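Local coordinates for protein leucyl-trna synthetase (Plasmodium falciparum, PDB 5FOC) that probably attaches leucine to its cognate tRNA and deacylates mischarged tRNA, this chain being the isolated editing domain of the longer cytosolic synthetase, at residues K129-Y134 against M350-C355. The protein carries 2 engineered substitutions. Residues are numbered along the deposited sequence; the frame is centred on the assembly and turned at random.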
ATOM      1  N   LYS A 129      -6.028   6.356   9.022  1.00 22.69           N
ATOM      2  CA  LYS A 129      -6.522   7.662   8.793  1.00 19.64           C
ATOM      3  C   LYS A 129      -7.050   7.764   7.348  1.00 18.80           C
ATOM      4  O   LYS A 129      -6.473   8.518   6.517  1.00 21.90           O
ATOM      5  CB  LYS A 129      -5.427   8.704   9.011  1.00 23.42           C
ATOM      6  CG  LYS A 129      -4.590   8.717  10.260  1.00 26.85           C
ATOM      7  CD  LYS A 129      -3.690   9.966  10.171  1.00 31.82           C
ATOM      8  CE  LYS A 129      -2.477   9.932  11.068  1.00 33.87           C
ATOM      9  NZ  LYS A 129      -1.740  11.230  11.109  1.00 32.24           N
ATOM     10  N   PRO A 130      -8.110   7.016   7.012  1.00 19.32           N
ATOM     11  CA  PRO A 130      -8.625   7.027   5.615  1.00 19.96           C
ATOM     12  C   PRO A 130      -9.045   8.377   5.102  1.00 19.99           C
ATOM     13  O   PRO A 130      -8.943   8.590   3.873  1.00 23.04           O
ATOM     14  CB  PRO A 130      -9.815   6.076   5.622  1.00 19.95           C
ATOM     15  CG  PRO A 130     -10.199   5.996   7.117  1.00 20.43           C
ATOM     16  CD  PRO A 130      -8.926   6.137   7.882  1.00 20.35           C
ATOM     17  N   GLU A 131      -9.438   9.292   5.972  1.00 22.59           N
ATOM     18  CA  GLU A 131      -9.850  10.653   5.624  1.00 19.13           C
ATOM     19  C   GLU A 131      -8.713  11.483   4.973  1.00 19.18           C
ATOM     20  O   GLU A 131      -8.971  12.589   4.499  1.00 24.33           O
ATOM     21  CB  GLU A 131     -10.459  11.393   6.842  1.00 19.70           C
ATOM     22  CG  GLU A 131      -9.488  11.743   7.970  1.00 21.08           C
ATOM     23  CD  GLU A 131      -9.022  10.568   8.862  1.00 22.09           C
ATOM     24  OE1 GLU A 131      -9.527   9.417   8.736  1.00 23.61           O
ATOM     25  OE2 GLU A 131      -8.121  10.814   9.705  1.00 28.05           O
ATOM     26  N   THR A 132      -7.481  11.021   5.115  1.00 18.74           N
ATOM     27  CA  THR A 132      -6.295  11.685   4.554  1.00 19.24           C
ATOM     28  C   THR A 132      -5.943  11.141   3.170  1.00 21.04           C
ATOM     29  O   THR A 132      -4.986  11.649   2.603  1.00 22.03           O
ATOM     30  CB  THR A 132      -5.061  11.518   5.505  1.00 20.51           C
ATOM     31  OG1 THR A 132      -4.589  10.157   5.525  1.00 22.54           O
ATOM     32  CG2 THR A 132      -5.422  12.009   6.983  1.00 22.35           C
ATOM     33  N   ALA A 133      -6.678  10.182   2.638  1.00 20.31           N
ATOM     34  CA  ALA A 133      -6.279   9.512   1.388  1.00 18.50           C
ATOM     35  C   ALA A 133      -6.175  10.500   0.217  1.00 17.98           C
ATOM     36  O   ALA A 133      -5.365  10.267  -0.748  1.00 19.61           O
ATOM     37  CB  ALA A 133      -7.225   8.406   1.033  1.00 22.10           C
ATOM     38  N   TYR A 134      -6.982  11.551   0.227  1.00 19.06           N
ATOM     39  CA  TYR A 134      -6.867  12.560  -0.924  1.00 18.16           C
ATOM     40  C   TYR A 134      -5.463  13.120  -1.005  1.00 19.49           C
ATOM     41  O   TYR A 134      -5.011  13.466  -2.156  1.00 22.76           O
ATOM     42  CB  TYR A 134      -7.871  13.685  -0.730  1.00 19.58           C
ATOM     43  CG  TYR A 134      -7.865  14.823  -1.714  1.00 19.30           C
ATOM     44  CD1 TYR A 134      -8.394  14.625  -2.974  1.00 21.62           C
ATOM     45  CD2 TYR A 134      -7.465  16.073  -1.348  1.00 20.80           C
ATOM     46  CE1 TYR A 134      -8.471  15.682  -3.890  1.00 20.50           C
ATOM     47  CE2 TYR A 134      -7.513  17.148  -2.253  1.00 22.42           C
ATOM     48  CZ  TYR A 134      -8.047  16.917  -3.498  1.00 21.73           C
ATOM     49  OH  TYR A 134      -8.119  17.924  -4.403  1.00 26.31           O
ATOM     50  N   MET A 350     -15.840  19.891   8.062  0.50 26.91           N
ATOM     51  CA  MET A 350     -16.362  18.820   8.871  0.50 26.73           C
ATOM     52  C   MET A 350     -15.295  18.448   9.899  0.50 25.06           C
ATOM     53  O   MET A 350     -14.101  18.591   9.664  0.50 25.98           O
ATOM     54  CB  MET A 350     -16.659  17.652   7.943  0.50 28.82           C
ATOM     55  CG  MET A 350     -17.610  16.613   8.474  0.50 35.68           C
ATOM     56  SD  MET A 350     -17.581  15.206   7.343  0.50 39.94           S
ATOM     57  CE  MET A 350     -17.847  14.015   8.629  0.50 43.76           C
ATOM     58  N   LYS A 351     -15.697  17.969  11.074  1.00 25.94           N
ATOM     59  CA  LYS A 351     -14.698  17.555  11.987  1.00 21.81           C
ATOM     60  C   LYS A 351     -14.113  16.208  11.583  1.00 23.76           C
ATOM     61  O   LYS A 351     -14.834  15.309  11.157  1.00 26.25           O
ATOM     62  CB  LYS A 351     -15.371  17.419  13.366  1.00 22.32           C
ATOM     63  CG  LYS A 351     -15.851  18.774  13.902  1.00 28.85           C
ATOM     64  CD  LYS A 351     -14.724  19.668  14.417  1.00 30.42           C
ATOM     65  CE  LYS A 351     -14.471  19.501  15.917  1.00 39.76           C
ATOM     66  NZ  LYS A 351     -13.737  18.247  16.249  1.00 42.71           N
ATOM     67  N   THR A 352     -12.813  16.067  11.771  1.00 21.85           N
ATOM     68  CA  THR A 352     -12.121  14.824  11.492  1.00 20.67           C
ATOM     69  C   THR A 352     -12.762  13.651  12.236  1.00 20.30           C
ATOM     70  O   THR A 352     -12.868  12.544  11.731  1.00 23.99           O
ATOM     71  CB  THR A 352     -10.640  14.983  11.848  1.00 21.37           C
ATOM     72  OG1 THR A 352     -10.078  16.113  11.131  1.00 24.43           O
ATOM     73  CG2 THR A 352      -9.864  13.761  11.570  1.00 22.54           C
ATOM     74  N   PHE A 353     -13.211  13.924  13.454  1.00 24.14           N
ATOM     75  CA  PHE A 353     -13.855  12.864  14.212  1.00 23.88           C
ATOM     76  C   PHE A 353     -15.009  12.188  13.470  1.00 24.35           C
ATOM     77  O   PHE A 353     -15.092  10.949  13.450  1.00 28.40           O
ATOM     78  CB  PHE A 353     -14.329  13.451  15.516  1.00 20.95           C
ATOM     79  CG  PHE A 353     -14.931  12.434  16.444  1.00 26.33           C
ATOM     80  CD1 PHE A 353     -14.124  11.687  17.286  1.00 28.47           C
ATOM     81  CD2 PHE A 353     -16.288  12.193  16.426  1.00 26.13           C
ATOM     82  CE1 PHE A 353     -14.709  10.757  18.178  1.00 29.58           C
ATOM     83  CE2 PHE A 353     -16.854  11.270  17.298  1.00 29.37           C
ATOM     84  CZ  PHE A 353     -16.054  10.522  18.133  1.00 30.22           C
ATOM     85  N   ASN A 354     -15.856  13.006  12.823  1.00 24.43           N
ATOM     86  CA  ASN A 354     -16.985  12.506  12.060  1.00 25.55           C
ATOM     87  C   ASN A 354     -16.504  11.928  10.687  1.00 23.55           C
ATOM     88  O   ASN A 354     -16.979  10.866  10.211  1.00 30.80           O
ATOM     89  CB  ASN A 354     -18.038  13.630  11.891  1.00 25.68           C
ATOM     90  CG  ASN A 354     -18.570  14.189  13.235  1.00 26.09           C
ATOM     91  OD1 ASN A 354     -18.476  15.412  13.508  1.00 33.38           O
ATOM     92  ND2 ASN A 354     -19.121  13.331  14.051  1.00 32.48           N
ATOM     93  N   CYS A 355     -15.541  12.612  10.069  1.00 22.60           N
ATOM     94  CA  CYS A 355     -15.093  12.273   8.726  0.50 21.38           C
ATOM     95  C   CYS A 355     -14.440  10.898   8.635  1.00 24.55           C
ATOM     96  O   CYS A 355     -14.569  10.190   7.627  1.00 27.38           O
ATOM     97  CB  CYS A 355     -14.086  13.306   8.273  0.50 18.40           C
ATOM     98  SG  CYS A 355     -13.583  13.030   6.573  0.50 22.82           S
TER
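Glu131 meets Thr352 and Cys355, joining a 3-10 helical segment that starts at Pro130 to the first turn of helix 352-365 in the editing domain. The sequence of 129-134 and the residues before it is consistent with the threonine-rich motif that lines the editing pocket in leucyl-tRNA synthetases. The segment follows strand 120-127. The contact is small, burying 127 Å² in all, but its three touching residues are buried.

Glu131 does all the touching from its side. Its CG stands between the backbone N and the carbonyl carbon (chi1 69°), and with the bend at chi2 (-74°) this brings CG and OE2 against the Thr352 methyl. The two side chains cross at about a right angle. Thr352 CG2 lies 4.1 Å from Glu131 CG and 3.9 Å from Glu131 OE2, in van der Waals contact. Glu131 CB points toward the helix and lies 3.5 Å from Cys355 SG. That sulfur contact holds for one of two modelled conformers of Cys355 and is less certain.

The carboxylate finds its charged partner one residue beyond the segment, where OE1 forms a salt bridge with Arg356 NE. Pro130 packs on Arg356, Lys360 and Ile363, carrying the contact along the same helix. Met342 of strand 341-342 touches all three contact residues.

The 3-10 segment is also braced from within. The carbonyl O of Lys129 accepts from Thr132 N at 3.0 Å. It also accepts from the Thr132 hydroxyl, with Thr132 OG1 lying in the carbonyl plane, 2.7 Å from Lys129 O.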